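Local coordinates for protein Csm3 (Thermoplasma volcanium, PDB 6AE2) that probably binds CRISPR RNA as the backbone subunit of the type III-A Csm effector complex and is thought to cut target RNA, at residues 32-37 with 222-227; 125-130 with 178-183; 146-151 with 167-172; 58-63 with 74-79. One frame throughout, in Å; residues are numbered along the deposited sequence.

Interaction 1 of 4, residues 32-37 with 222-227; sequences YNMEIE and ITLGEP
Tyr32 and Leu224 meet where strand 26-38 runs antiparallel to strand 220-230, the outermost strand on this flank of the RAMP-type antiparallel sheet; the two segments point 168° apart. The tight part is the apolar face. Leu224 sends its two methyls to different partners: CD1 sits over one face of the Tyr32 ring, 4.2 Å from its centroid and 16° off the normal, while CD2 lies 3.7 Å from Met34 CB. Next along this face, the CG1 branches of Ile36 and Ile222 run side by side in the same direction, 4.2 Å apart. Helix 190-205 packs on this face, with Ile194 touching Tyr32 and Ile201 touching both Ile222 and Leu224. The other face, which carries Glu35 and Thr223, is looser and more accessible to solvent, and its side chains come no nearer than 4.3 Å, between Glu35 CB and Thr223 CB. Here the backbone does the joining: Glu35 N reaches Thr223 O and Thr223 N returns to Glu35 O, each at 2.8 Å. Beyond Thr223 the regular pairing stops, and residues 224-226 form a loop. Even so, exposed Pro227 rests its CB obliquely against the Tyr32 ring, 3.7 Å from CE1.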
loop_
_atom_site.group_PDB
_atom_site.type_symbol
_atom_site.label_atom_id
_atom_site.label_comp_id
_atom_site.label_asym_id
_atom_site.label_seq_id
_atom_site.Cartn_x
_atom_site.Cartn_y
_atom_site.Cartn_z
ATOM N N TYR A 32 21.502 -1.527 9.379
ATOM C CA TYR A 32 20.662 -0.653 8.568
ATOM C C TYR A 32 19.631 -0.001 9.477
ATOM O O TYR A 32 18.878 -0.701 10.165
ATOM C CB TYR A 32 19.953 -1.429 7.453
ATOM C CG TYR A 32 20.834 -1.917 6.323
ATOM C CD1 TYR A 32 21.268 -1.049 5.327
ATOM C CD2 TYR A 32 21.202 -3.254 6.231
ATOM C CE1 TYR A 32 22.063 -1.495 4.283
ATOM C CE2 TYR A 32 21.994 -3.709 5.193
ATOM C CZ TYR A 32 22.424 -2.827 4.222
ATOM O OH TYR A 32 23.214 -3.280 3.188
ATOM N N ASN A 33 19.591 1.329 9.481
ATOM C CA ASN A 33 18.545 2.064 10.193
ATOM C C ASN A 33 17.389 2.257 9.221
ATOM O O ASN A 33 17.306 3.254 8.503
ATOM C CB ASN A 33 19.073 3.386 10.733
ATOM C CG ASN A 33 19.930 3.207 11.970
ATOM O OD1 ASN A 33 19.523 2.556 12.934
ATOM N ND2 ASN A 33 21.126 3.784 11.951
ATOM N N MET A 34 16.484 1.281 9.202
ATOM C CA MET A 34 15.420 1.229 8.212
ATOM C C MET A 34 14.250 2.123 8.608
ATOM O O MET A 34 13.907 2.240 9.789
ATOM C CB MET A 34 14.947 -0.218 8.043
ATOM C CG MET A 34 13.574 -0.384 7.415
ATOM S SD MET A 34 13.044 -2.107 7.408
ATOM C CE MET A 34 13.131 -2.500 9.154
ATOM N N GLU A 35 13.648 2.768 7.611
ATOM C CA GLU A 35 12.436 3.555 7.790
ATOM C C GLU A 35 11.333 2.984 6.910
ATOM O O GLU A 35 11.573 2.628 5.751
ATOM C CB GLU A 35 12.663 5.032 7.450
ATOM C CG GLU A 35 11.382 5.857 7.397
ATOM C CD GLU A 35 11.637 7.336 7.174
ATOM O OE1 GLU A 35 12.404 7.931 7.959
ATOM O OE2 GLU A 35 11.066 7.904 6.218
ATOM N N ILE A 36 10.128 2.895 7.468
ATOM C CA ILE A 36 8.962 2.346 6.782
ATOM C C ILE A 36 7.884 3.418 6.771
ATOM O O ILE A 36 7.355 3.786 7.830
ATOM C CB ILE A 36 8.451 1.069 7.460
ATOM C CG1 ILE A 36 9.510 -0.030 7.407
ATOM C CG2 ILE A 36 7.151 0.607 6.822
ATOM C CD1 ILE A 36 9.080 -1.300 8.087
ATOM N N GLU A 37 7.546 3.915 5.586
ATOM C CA GLU A 37 6.495 4.913 5.439
ATOM C C GLU A 37 5.234 4.258 4.893
ATOM O O GLU A 37 5.287 3.519 3.902
ATOM C CB GLU A 37 6.929 6.058 4.523
ATOM C CG GLU A 37 5.940 7.215 4.515
ATOM C CD GLU A 37 6.343 8.337 3.579
ATOM O OE1 GLU A 37 5.826 9.463 3.748
ATOM O OE2 GLU A 37 7.170 8.093 2.676
ATOM N N ILE A 222 9.813 1.495 1.844
ATOM C CA ILE A 222 10.880 1.103 2.756
ATOM C C ILE A 222 12.159 1.812 2.338
ATOM O O ILE A 222 12.536 1.787 1.160
ATOM C CB ILE A 222 11.073 -0.424 2.775
ATOM C CG1 ILE A 222 9.851 -1.099 3.404
ATOM C CG2 ILE A 222 12.352 -0.792 3.518
ATOM C CD1 ILE A 222 10.140 -2.435 4.051
ATOM N N THR A 223 12.820 2.450 3.301
ATOM C CA THR A 223 14.055 3.190 3.065
ATOM C C THR A 223 15.131 2.649 3.996
ATOM O O THR A 223 15.069 2.856 5.215
ATOM C CB THR A 223 13.858 4.690 3.286
ATOM O OG1 THR A 223 12.725 5.135 2.534
ATOM C CG2 THR A 223 15.095 5.469 2.839
ATOM N N LEU A 224 16.106 1.947 3.426
ATOM C CA LEU A 224 17.327 1.634 4.150
ATOM C C LEU A 224 18.278 2.817 4.074
ATOM O O LEU A 224 18.402 3.466 3.033
ATOM C CB LEU A 224 18.004 0.389 3.577
ATOM C CG LEU A 224 17.234 -0.930 3.583
ATOM C CD1 LEU A 224 18.102 -2.067 3.053
ATOM C CD2 LEU A 224 16.731 -1.237 4.982
ATOM N N GLY A 225 18.949 3.095 5.181
ATOM C CA GLY A 225 19.964 4.124 5.210
ATOM C C GLY A 225 21.227 3.636 4.537
ATOM O O GLY A 225 21.226 2.668 3.774
ATOM N N GLU A 226 22.321 4.326 4.819
ATOM C CA GLU A 226 23.594 3.773 4.383
ATOM C C GLU A 226 24.043 2.694 5.366
ATOM O O GLU A 226 23.811 2.821 6.572
ATOM C CB GLU A 226 24.655 4.867 4.280
ATOM C CG GLU A 226 24.446 5.832 3.118
ATOM C CD GLU A 226 24.254 5.122 1.787
ATOM O OE1 GLU A 226 25.165 4.375 1.373
ATOM O OE2 GLU A 226 23.193 5.314 1.153
ATOM N N PRO A 227 24.666 1.622 4.885
ATOM C CA PRO A 227 25.061 0.538 5.791
ATOM C C PRO A 227 26.162 0.971 6.747
ATOM O O PRO A 227 27.118 1.646 6.363
ATOM C CB PRO A 227 25.549 -0.561 4.841
ATOM C CG PRO A 227 25.937 0.165 3.588
ATOM C CD PRO A 227 24.975 1.312 3.478
#

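Interaction 2 of 4, residues 125-130 with 178-183; sequences LIIRDA and GKIILS
Arg128 and Ile181 are brought together by two side-chain conformations: Arg128 starts with CG beside its backbone N (chi1 -57°) and then bends at chi2 and chi3, while Ile181 also keeps CG1 beside its own N and extends CD1 from it. The result places Ile181 CD1 over one face of the Arg128 guanidinium, offset toward its rim and 3.3 Å from NH1. Lys179 runs alongside Arg128 in the same direction, and its CD carbon approaches Arg128 NH2 obliquely at 3.5 Å; Lys179 NZ has a weak hydrogen bond to Asn33 OD1. Below these side chains, strands 125-132 and 175-185 pair as antiparallel neighbours in the central sheet. Ile126 and Ile181 form a hydrogen-bonded pair, linked from Ile126 N to Ile181 O at 2.8 Å and back from Ile181 N to Ile126 O at 2.9 Å. A third backbone bond, from Arg128 N to Lys179 O, measures 3.1 Å and is nearly straight at 170°. On the opposite face of the sheet, Leu125 CD1 fits against Ile180 CG2 at 3.6 Å and also touches Leu182. Ile127 CG1 and Ile180 CG1 lie side by side, 3.9 Å apart. Met108 of helix 104-109 touches both Leu125 and Leu182, and Met34 of strand 26-38 touches Ile127 and Ile180. The chemistry therefore divides by face: buried aliphatic branches pack against one another, helix 104-109 and Met34, whereas the more exposed side meets the cationic group of Arg128 with hydrocarbon.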
loop_
_atom_site.group_PDB
_atom_site.type_symbol
_atom_site.label_atom_id
_atom_site.label_comp_id
_atom_site.label_asym_id
_atom_site.label_seq_id
_atom_site.Cartn_x
_atom_site.Cartn_y
_atom_site.Cartn_z
ATOM N N LEU A 125 20.465 -12.751 9.423
ATOM C CA LEU A 125 19.654 -11.564 9.174
ATOM C C LEU A 125 18.587 -11.439 10.247
ATOM O O LEU A 125 17.759 -12.342 10.410
ATOM C CB LEU A 125 19.012 -11.624 7.787
ATOM C CG LEU A 125 17.880 -10.626 7.534
ATOM C CD1 LEU A 125 18.445 -9.265 7.177
ATOM C CD2 LEU A 125 16.955 -11.127 6.437
ATOM N N ILE A 126 18.604 -10.320 10.967
ATOM C CA ILE A 126 17.546 -9.953 11.898
ATOM C C ILE A 126 16.855 -8.708 11.364
ATOM O O ILE A 126 17.519 -7.715 11.037
ATOM C CB ILE A 126 18.084 -9.694 13.315
ATOM C CG1 ILE A 126 18.855 -10.899 13.849
ATOM C CG2 ILE A 126 16.944 -9.324 14.253
ATOM C CD1 ILE A 126 19.643 -10.585 15.106
ATOM N N ILE A 127 15.530 -8.761 11.272
ATOM C CA ILE A 127 14.704 -7.578 11.082
ATOM C C ILE A 127 13.905 -7.387 12.361
ATOM O O ILE A 127 13.052 -8.217 12.702
ATOM C CB ILE A 127 13.783 -7.701 9.859
ATOM C CG1 ILE A 127 14.604 -7.942 8.594
ATOM C CG2 ILE A 127 12.944 -6.440 9.708
ATOM C CD1 ILE A 127 13.781 -7.954 7.325
ATOM N N ARG A 128 14.195 -6.309 13.077
ATOM C CA ARG A 128 13.582 -6.056 14.368
ATOM C C ARG A 128 12.245 -5.346 14.203
ATOM O O ARG A 128 11.903 -4.846 13.130
ATOM C CB ARG A 128 14.530 -5.237 15.242
ATOM C CG ARG A 128 15.876 -5.912 15.434
ATOM C CD ARG A 128 16.358 -5.784 16.863
ATOM N NE ARG A 128 17.219 -4.621 17.054
ATOM C CZ ARG A 128 18.452 -4.679 17.549
ATOM N NH1 ARG A 128 18.963 -5.844 17.927
ATOM N NH2 ARG A 128 19.168 -3.569 17.687
ATOM N N ASP A 129 11.473 -5.326 15.288
ATOM C CA ASP A 129 10.224 -4.579 15.291
ATOM C C ASP A 129 10.507 -3.102 15.048
ATOM O O ASP A 129 11.497 -2.550 15.541
ATOM C CB ASP A 129 9.490 -4.766 16.621
ATOM C CG ASP A 129 9.087 -6.211 16.874
ATOM O OD1 ASP A 129 9.146 -7.021 15.927
ATOM O OD2 ASP A 129 8.711 -6.537 18.020
ATOM N N ALA A 130 9.643 -2.465 14.266
ATOM C CA ALA A 130 9.768 -1.050 13.952
ATOM C C ALA A 130 8.715 -0.260 14.717
ATOM O O ALA A 130 7.555 -0.677 14.810
ATOM C CB ALA A 130 9.624 -0.804 12.450
ATOM N N GLY A 178 13.171 1.144 12.444
ATOM C CA GLY A 178 13.617 -0.152 12.916
ATOM C C GLY A 178 14.977 -0.491 12.349
ATOM O O GLY A 178 15.398 0.042 11.317
ATOM N N LYS A 179 15.665 -1.390 13.042
ATOM C CA LYS A 179 16.998 -1.822 12.651
ATOM C C LYS A 179 16.934 -3.138 11.886
ATOM O O LYS A 179 16.090 -3.997 12.155
ATOM C CB LYS A 179 17.899 -1.993 13.878
ATOM C CG LYS A 179 19.051 -0.999 13.973
ATOM C CD LYS A 179 19.833 -1.193 15.268
ATOM C CE LYS A 179 20.833 -0.070 15.505
ATOM N NZ LYS A 179 20.168 1.196 15.919
ATOM N N ILE A 180 17.840 -3.284 10.923
ATOM C CA ILE A 180 18.108 -4.559 10.271
ATOM C C ILE A 180 19.579 -4.883 10.479
ATOM O O ILE A 180 20.449 -4.060 10.173
ATOM C CB ILE A 180 17.765 -4.532 8.770
ATOM C CG1 ILE A 180 16.258 -4.408 8.554
ATOM C CG2 ILE A 180 18.304 -5.781 8.078
ATOM C CD1 ILE A 180 15.862 -4.422 7.090
ATOM N N ILE A 181 19.854 -6.074 11.003
ATOM C CA ILE A 181 21.213 -6.504 11.308
ATOM C C ILE A 181 21.558 -7.682 10.411
ATOM O O ILE A 181 20.892 -8.724 10.449
ATOM C CB ILE A 181 21.378 -6.870 12.790
ATOM C CG1 ILE A 181 20.961 -5.696 13.677
ATOM C CG2 ILE A 181 22.819 -7.260 13.072
ATOM C CD1 ILE A 181 20.501 -6.100 15.049
ATOM N N LEU A 182 22.602 -7.511 9.610
ATOM C CA LEU A 182 23.108 -8.534 8.708
ATOM C C LEU A 182 24.473 -8.978 9.214
ATOM O O LEU A 182 25.393 -8.159 9.309
ATOM C CB LEU A 182 23.214 -7.988 7.286
ATOM C CG LEU A 182 22.322 -8.579 6.199
ATOM C CD1 LEU A 182 22.517 -7.804 4.910
ATOM C CD2 LEU A 182 22.643 -10.045 5.993
ATOM N N SER A 183 24.605 -10.259 9.544
ATOM C CA SER A 183 25.865 -10.814 10.019
ATOM C C SER A 183 26.615 -11.449 8.855
ATOM O O SER A 183 26.044 -12.244 8.102
ATOM C CB SER A 183 25.627 -11.839 11.126
ATOM O OG SER A 183 25.000 -11.229 12.239
#

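Interaction 3 of 4, residues 146-151 with 167-172; sequences VIEIKS and IERVRR
Strands 147-151 and 166-170 form a two-stranded antiparallel ribbon whose local axes approach to 4.6 Å, with their N-to-C directions 147° apart, a marked twist. Hydrogen-bonded pairs Glu148-Arg169 and Lys150-Ile167 alternate with non-hydrogen-bonded pairs Ile147-Val170 and Ile149-Glu168. Past the last bridge, Arg171 N still reaches Val146 O at 2.7 Å. On the face carrying Glu148, Lys150 and Arg169, these side chains run alongside one another. Glu148 OE2 forms a salt bridge with Arg169 NH1 at 3.1 Å. Its hydrogen bond is weak, bent to 132°, and the carboxylate and guanidinium planes are 25° apart. Arg169 turns at chi3, and its CD packs 3.5 Å from Lys150 CB. Stronger polar partners here are Tyr77 of the second subunit for Glu148, Asp129 of that subunit for Arg169, and Glu152 of the same chain for Lys150. The carboxylates of Glu148, Glu152 and that Asp129 probably offset the nearby lysine and arginine charges. The other face mixes aliphatic groups with Glu168, whose OE1 lies 3.6 Å from Ile147 CD1 and also accepts a hydrogen bond from Val60 N. At the ribbon's end Val146 CG1 meets Val170 CG1 at 3.6 Å. Val146 N lies over one face of the Arg171 guanidinium, offset toward its rim. The ribbon is thus a separate element from the central sheet: Pro76 of strand 71-78 packs against Ile147 and Val170 of one face and Val146 beside them, while the other receives the second subunit, including Pro79 and Ser81 just before and within its helix 80-93.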
loop_
_atom_site.group_PDB
_atom_site.type_symbol
_atom_site.label_atom_id
_atom_site.label_comp_id
_atom_site.label_asym_id
_atom_site.label_seq_id
_atom_site.Cartn_x
_atom_site.Cartn_y
_atom_site.Cartn_z
ATOM N N VAL A 146 -3.092 8.778 14.231
ATOM C CA VAL A 146 -2.372 7.831 13.387
ATOM C C VAL A 146 -3.290 6.721 12.888
ATOM O O VAL A 146 -3.043 6.129 11.829
ATOM C CB VAL A 146 -1.160 7.288 14.181
ATOM C CG1 VAL A 146 -0.756 5.892 13.748
ATOM C CG2 VAL A 146 0.014 8.252 14.077
ATOM N N ILE A 147 -4.373 6.436 13.608
ATOM C CA ILE A 147 -5.219 5.290 13.305
ATOM C C ILE A 147 -6.547 5.766 12.731
ATOM O O ILE A 147 -7.230 6.617 13.317
ATOM C CB ILE A 147 -5.423 4.391 14.539
ATOM C CG1 ILE A 147 -4.227 3.438 14.681
ATOM C CG2 ILE A 147 -6.715 3.602 14.418
ATOM C CD1 ILE A 147 -4.419 2.320 15.659
ATOM N N GLU A 148 -6.900 5.214 11.575
ATOM C CA GLU A 148 -8.190 5.442 10.946
ATOM C C GLU A 148 -9.067 4.209 11.128
ATOM O O GLU A 148 -8.587 3.073 11.057
ATOM C CB GLU A 148 -8.021 5.760 9.458
ATOM C CG GLU A 148 -9.215 5.370 8.601
ATOM C CD GLU A 148 -8.863 5.178 7.139
ATOM O OE1 GLU A 148 -9.601 5.706 6.279
ATOM O OE2 GLU A 148 -7.850 4.511 6.846
ATOM N N ILE A 149 -10.350 4.442 11.384
ATOM C CA ILE A 149 -11.350 3.386 11.416
ATOM C C ILE A 149 -12.025 3.351 10.051
ATOM O O ILE A 149 -12.683 4.318 9.647
ATOM C CB ILE A 149 -12.370 3.613 12.541
ATOM C CG1 ILE A 149 -11.650 3.771 13.881
ATOM C CG2 ILE A 149 -13.365 2.466 12.594
ATOM C CD1 ILE A 149 -12.576 3.749 15.081
ATOM N N LYS A 150 -11.855 2.242 9.337
ATOM C CA LYS A 150 -12.342 2.099 7.972
ATOM C C LYS A 150 -13.396 1.004 7.910
ATOM O O LYS A 150 -13.147 -0.130 8.332
ATOM C CB LYS A 150 -11.191 1.782 7.015
ATOM C CG LYS A 150 -11.625 1.423 5.605
ATOM C CD LYS A 150 -11.843 2.663 4.753
ATOM C CE LYS A 150 -12.453 2.301 3.407
ATOM N NZ LYS A 150 -11.601 1.333 2.657
ATOM N N SER A 151 -14.563 1.344 7.370
ATOM C CA SER A 151 -15.643 0.382 7.216
ATOM C C SER A 151 -15.475 -0.423 5.933
ATOM O O SER A 151 -15.039 0.097 4.900
ATOM C CB SER A 151 -16.997 1.094 7.203
ATOM O OG SER A 151 -17.176 1.816 5.997
ATOM N N ILE A 167 -12.559 -1.699 10.324
ATOM C CA ILE A 167 -11.177 -2.155 10.385
ATOM C C ILE A 167 -10.273 -0.969 10.684
ATOM O O ILE A 167 -10.427 0.109 10.098
ATOM C CB ILE A 167 -10.767 -2.850 9.072
ATOM C CG1 ILE A 167 -11.781 -3.942 8.718
ATOM C CG2 ILE A 167 -9.362 -3.423 9.183
ATOM C CD1 ILE A 167 -11.328 -4.868 7.612
ATOM N N GLU A 168 -9.333 -1.169 11.602
ATOM C CA GLU A 168 -8.350 -0.148 11.923
ATOM C C GLU A 168 -7.202 -0.187 10.924
ATOM O O GLU A 168 -6.805 -1.252 10.443
ATOM C CB GLU A 168 -7.806 -0.349 13.338
ATOM C CG GLU A 168 -8.735 0.114 14.445
ATOM C CD GLU A 168 -8.078 0.045 15.810
ATOM O OE1 GLU A 168 -6.890 -0.337 15.879
ATOM O OE2 GLU A 168 -8.753 0.362 16.812
ATOM N N ARG A 169 -6.678 0.995 10.604
ATOM C CA ARG A 169 -5.518 1.124 9.732
ATOM C C ARG A 169 -4.628 2.248 10.239
ATOM O O ARG A 169 -5.098 3.203 10.864
ATOM C CB ARG A 169 -5.896 1.411 8.268
ATOM C CG ARG A 169 -7.087 0.638 7.733
ATOM C CD ARG A 169 -7.703 1.357 6.552
ATOM N NE ARG A 169 -6.999 1.065 5.308
ATOM C CZ ARG A 169 -7.111 1.788 4.201
ATOM N NH1 ARG A 169 -7.898 2.856 4.180
ATOM N NH2 ARG A 169 -6.432 1.447 3.115
ATOM N N VAL A 170 -3.335 2.122 9.962
ATOM C CA VAL A 170 -2.374 3.182 10.237
ATOM C C VAL A 170 -2.380 4.119 9.038
ATOM O O VAL A 170 -2.068 3.703 7.917
ATOM C CB VAL A 170 -0.974 2.609 10.494
ATOM C CG1 VAL A 170 -0.034 3.707 10.944
ATOM C CG2 VAL A 170 -1.035 1.494 11.531
ATOM N N ARG A 171 -2.747 5.378 9.269
ATOM C CA ARG A 171 -3.001 6.293 8.169
ATOM C C ARG A 171 -1.737 6.524 7.345
ATOM O O ARG A 171 -0.610 6.338 7.809
ATOM C CB ARG A 171 -3.551 7.623 8.689
ATOM C CG ARG A 171 -2.522 8.546 9.322
ATOM C CD ARG A 171 -3.209 9.729 9.987
ATOM N NE ARG A 171 -2.320 10.466 10.882
ATOM C CZ ARG A 171 -2.642 11.611 11.477
ATOM N NH1 ARG A 171 -3.836 12.154 11.276
ATOM N NH2 ARG A 171 -1.772 12.212 12.276
ATOM N N ARG A 172 -1.947 6.910 6.090
ATOM C CA ARG A 172 -0.842 7.214 5.193
ATOM C C ARG A 172 0.021 8.331 5.767
ATOM O O ARG A 172 -0.488 9.323 6.294
ATOM C CB ARG A 172 -1.398 7.607 3.823
ATOM C CG ARG A 172 -0.577 8.603 3.018
ATOM C CD ARG A 172 -1.449 9.170 1.900
ATOM N NE ARG A 172 -0.718 9.934 0.893
ATOM C CZ ARG A 172 -0.065 9.386 -0.126
ATOM N NH1 ARG A 172 -0.046 8.068 -0.263
ATOM N NH2 ARG A 172 0.568 10.150 -1.007
#

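Interaction 4 of 4, residues 58-63 with 74-79; sequences SPVITT and DLPYIP
Ile61 and Thr63 meet the side chain of Tyr77 from different directions. Ile61 CD1 approaches Tyr77 OH at 3.5 Å, while Ile61 CG2 lies over one face of the ring; Thr63 CG2 comes obliquely to within 3.6 Å of Tyr77 CD1. The carbonyl of Thr62 is at the ring edge, near its plane, with Thr62 O 3.8 Å from Tyr77 CE1. Tyr77 takes chi1 77°, setting CG between its backbone N and carbonyl carbon, which brings the ring beside residues 61-63. Farther along, Ile61 CG2 also touches Pro79 CG, and Val60 CG2 packs on Pro76 CG at 4.1 Å. These contacts belong to the beta hairpin of strands 62-67 and 71-78, at one margin of the central sheet. Thr63 and Leu75 form a hydrogen-bonded pair of it, with Thr63 N to Leu75 O and Leu75 N to Thr63 O both 2.9 Å. Pairing ends past Thr62 and Pro76, where residues 58-61, ahead of the strand, run off as loop. Outside the hairpin, Ser58 shares backbone bonding with Glu168 and Ile61 with Ile44, and Leu75 packs against Tyr65, Ile67 and Leu132.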
loop_
_atom_site.group_PDB
_atom_site.type_symbol
_atom_site.label_atom_id
_atom_site.label_comp_id
_atom_site.label_asym_id
_atom_site.label_seq_id
_atom_site.Cartn_x
_atom_site.Cartn_y
_atom_site.Cartn_z
ATOM N N SER A 58 -11.814 -5.045 13.884
ATOM C CA SER A 58 -10.512 -5.668 14.077
ATOM C C SER A 58 -9.439 -4.600 14.259
ATOM O O SER A 58 -9.163 -3.827 13.333
ATOM C CB SER A 58 -10.170 -6.581 12.899
ATOM O OG SER A 58 -10.216 -5.873 11.675
ATOM N N PRO A 59 -8.822 -4.520 15.434
ATOM C CA PRO A 59 -7.799 -3.499 15.667
ATOM C C PRO A 59 -6.433 -3.946 15.168
ATOM O O PRO A 59 -6.185 -5.126 14.913
ATOM C CB PRO A 59 -7.805 -3.348 17.191
ATOM C CG PRO A 59 -8.146 -4.717 17.675
ATOM C CD PRO A 59 -9.083 -5.320 16.643
ATOM N N VAL A 60 -5.544 -2.971 15.030
ATOM C CA VAL A 60 -4.173 -3.251 14.640
ATOM C C VAL A 60 -3.354 -3.526 15.894
ATOM O O VAL A 60 -3.713 -3.128 17.005
ATOM C CB VAL A 60 -3.557 -2.102 13.821
ATOM C CG1 VAL A 60 -4.297 -1.930 12.503
ATOM C CG2 VAL A 60 -3.579 -0.826 14.619
ATOM N N ILE A 61 -2.232 -4.221 15.711
ATOM C CA ILE A 61 -1.383 -4.583 16.838
ATOM C C ILE A 61 -0.706 -3.330 17.382
ATOM O O ILE A 61 -0.233 -2.474 16.623
ATOM C CB ILE A 61 -0.369 -5.659 16.418
ATOM C CG1 ILE A 61 0.284 -6.299 17.644
ATOM C CG2 ILE A 61 0.678 -5.102 15.452
ATOM C CD1 ILE A 61 1.035 -7.577 17.324
ATOM N N THR A 62 -0.686 -3.198 18.706
ATOM C CA THR A 62 -0.154 -2.009 19.357
ATOM C C THR A 62 0.746 -2.402 20.521
ATOM O O THR A 62 0.762 -3.551 20.973
ATOM C CB THR A 62 -1.276 -1.088 19.861
ATOM O OG1 THR A 62 -2.062 -1.777 20.840
ATOM C CG2 THR A 62 -2.174 -0.647 18.717
ATOM N N THR A 63 1.505 -1.420 21.001
ATOM C CA THR A 63 2.293 -1.558 22.217
ATOM C C THR A 63 2.386 -0.194 22.884
ATOM O O THR A 63 2.052 0.835 22.292
ATOM C CB THR A 63 3.685 -2.129 21.931
ATOM O OG1 THR A 63 4.312 -2.495 23.165
ATOM C CG2 THR A 63 4.550 -1.102 21.218
ATOM N N ASP A 74 -1.003 3.448 23.933
ATOM C CA ASP A 74 -0.930 2.270 23.080
ATOM C C ASP A 74 -0.976 2.729 21.628
ATOM O O ASP A 74 -1.935 3.387 21.214
ATOM C CB ASP A 74 -2.075 1.307 23.383
ATOM C CG ASP A 74 -1.869 0.548 24.680
ATOM O OD1 ASP A 74 -0.714 0.489 25.155
ATOM O OD2 ASP A 74 -2.857 0.012 25.225
ATOM N N LEU A 75 0.052 2.395 20.862
ATOM C CA LEU A 75 0.196 2.883 19.503
ATOM C C LEU A 75 0.697 1.758 18.614
ATOM O O LEU A 75 1.303 0.797 19.103
ATOM C CB LEU A 75 1.159 4.077 19.441
ATOM C CG LEU A 75 0.624 5.455 19.826
ATOM C CD1 LEU A 75 1.789 6.376 20.188
ATOM C CD2 LEU A 75 -0.195 6.024 18.675
ATOM N N PRO A 76 0.456 1.842 17.305
ATOM C CA PRO A 76 0.890 0.768 16.404
ATOM C C PRO A 76 2.400 0.587 16.393
ATOM O O PRO A 76 3.169 1.517 16.656
ATOM C CB PRO A 76 0.387 1.232 15.032
ATOM C CG PRO A 76 -0.752 2.125 15.336
ATOM C CD PRO A 76 -0.387 2.830 16.608
ATOM N N TYR A 77 2.812 -0.640 16.093
ATOM C CA TYR A 77 4.181 -0.944 15.710
ATOM C C TYR A 77 4.129 -2.017 14.634
ATOM O O TYR A 77 3.121 -2.709 14.470
ATOM C CB TYR A 77 5.037 -1.395 16.904
ATOM C CG TYR A 77 4.813 -2.824 17.356
ATOM C CD1 TYR A 77 3.832 -3.130 18.290
ATOM C CD2 TYR A 77 5.595 -3.864 16.863
ATOM C CE1 TYR A 77 3.627 -4.430 18.711
ATOM C CE2 TYR A 77 5.393 -5.168 17.276
ATOM C CZ TYR A 77 4.410 -5.444 18.201
ATOM O OH TYR A 77 4.207 -6.737 18.619
ATOM N N ILE A 78 5.218 -2.143 13.885
ATOM C CA ILE A 78 5.295 -3.109 12.797
ATOM C C ILE A 78 6.172 -4.269 13.263
ATOM O O ILE A 78 7.388 -4.097 13.437
ATOM C CB ILE A 78 5.837 -2.480 11.507
ATOM C CG1 ILE A 78 4.899 -1.370 11.030
ATOM C CG2 ILE A 78 5.986 -3.535 10.426
ATOM C CD1 ILE A 78 5.227 -0.847 9.645
ATOM N N PRO A 79 5.609 -5.455 13.482
ATOM C CA PRO A 79 6.435 -6.587 13.919
ATOM C C PRO A 79 7.449 -6.967 12.852
ATOM O O PRO A 79 7.156 -6.946 11.654
ATOM C CB PRO A 79 5.415 -7.710 14.153
ATOM C CG PRO A 79 4.070 -7.037 14.197
ATOM C CD PRO A 79 4.187 -5.809 13.357
#

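Overall arrangement
Interactions 1, 2 and 4 lie on one antiparallel sheet, whereas interaction 3 is a separate ribbon. Interactions 1 and 2, with centres about 10 Å apart, are joined by neighbouring strands: Met34 N probably bonds to Gly178 O at 2.7 Å. Interaction 4 continues across the sheet, with Ala130 N 2.9 Å from Ile78 O, although its centre is about 19 Å from that of interaction 2. It also links to the ribbon of interaction 3, centre about 11 Å away, through Glu168 OE1 and Val60 N at 3.1 Å. Across the dimer, Tyr77 and Asp129 from interactions 4 and 2 of one subunit meet Glu148 and Arg169 of interaction 3 in the other.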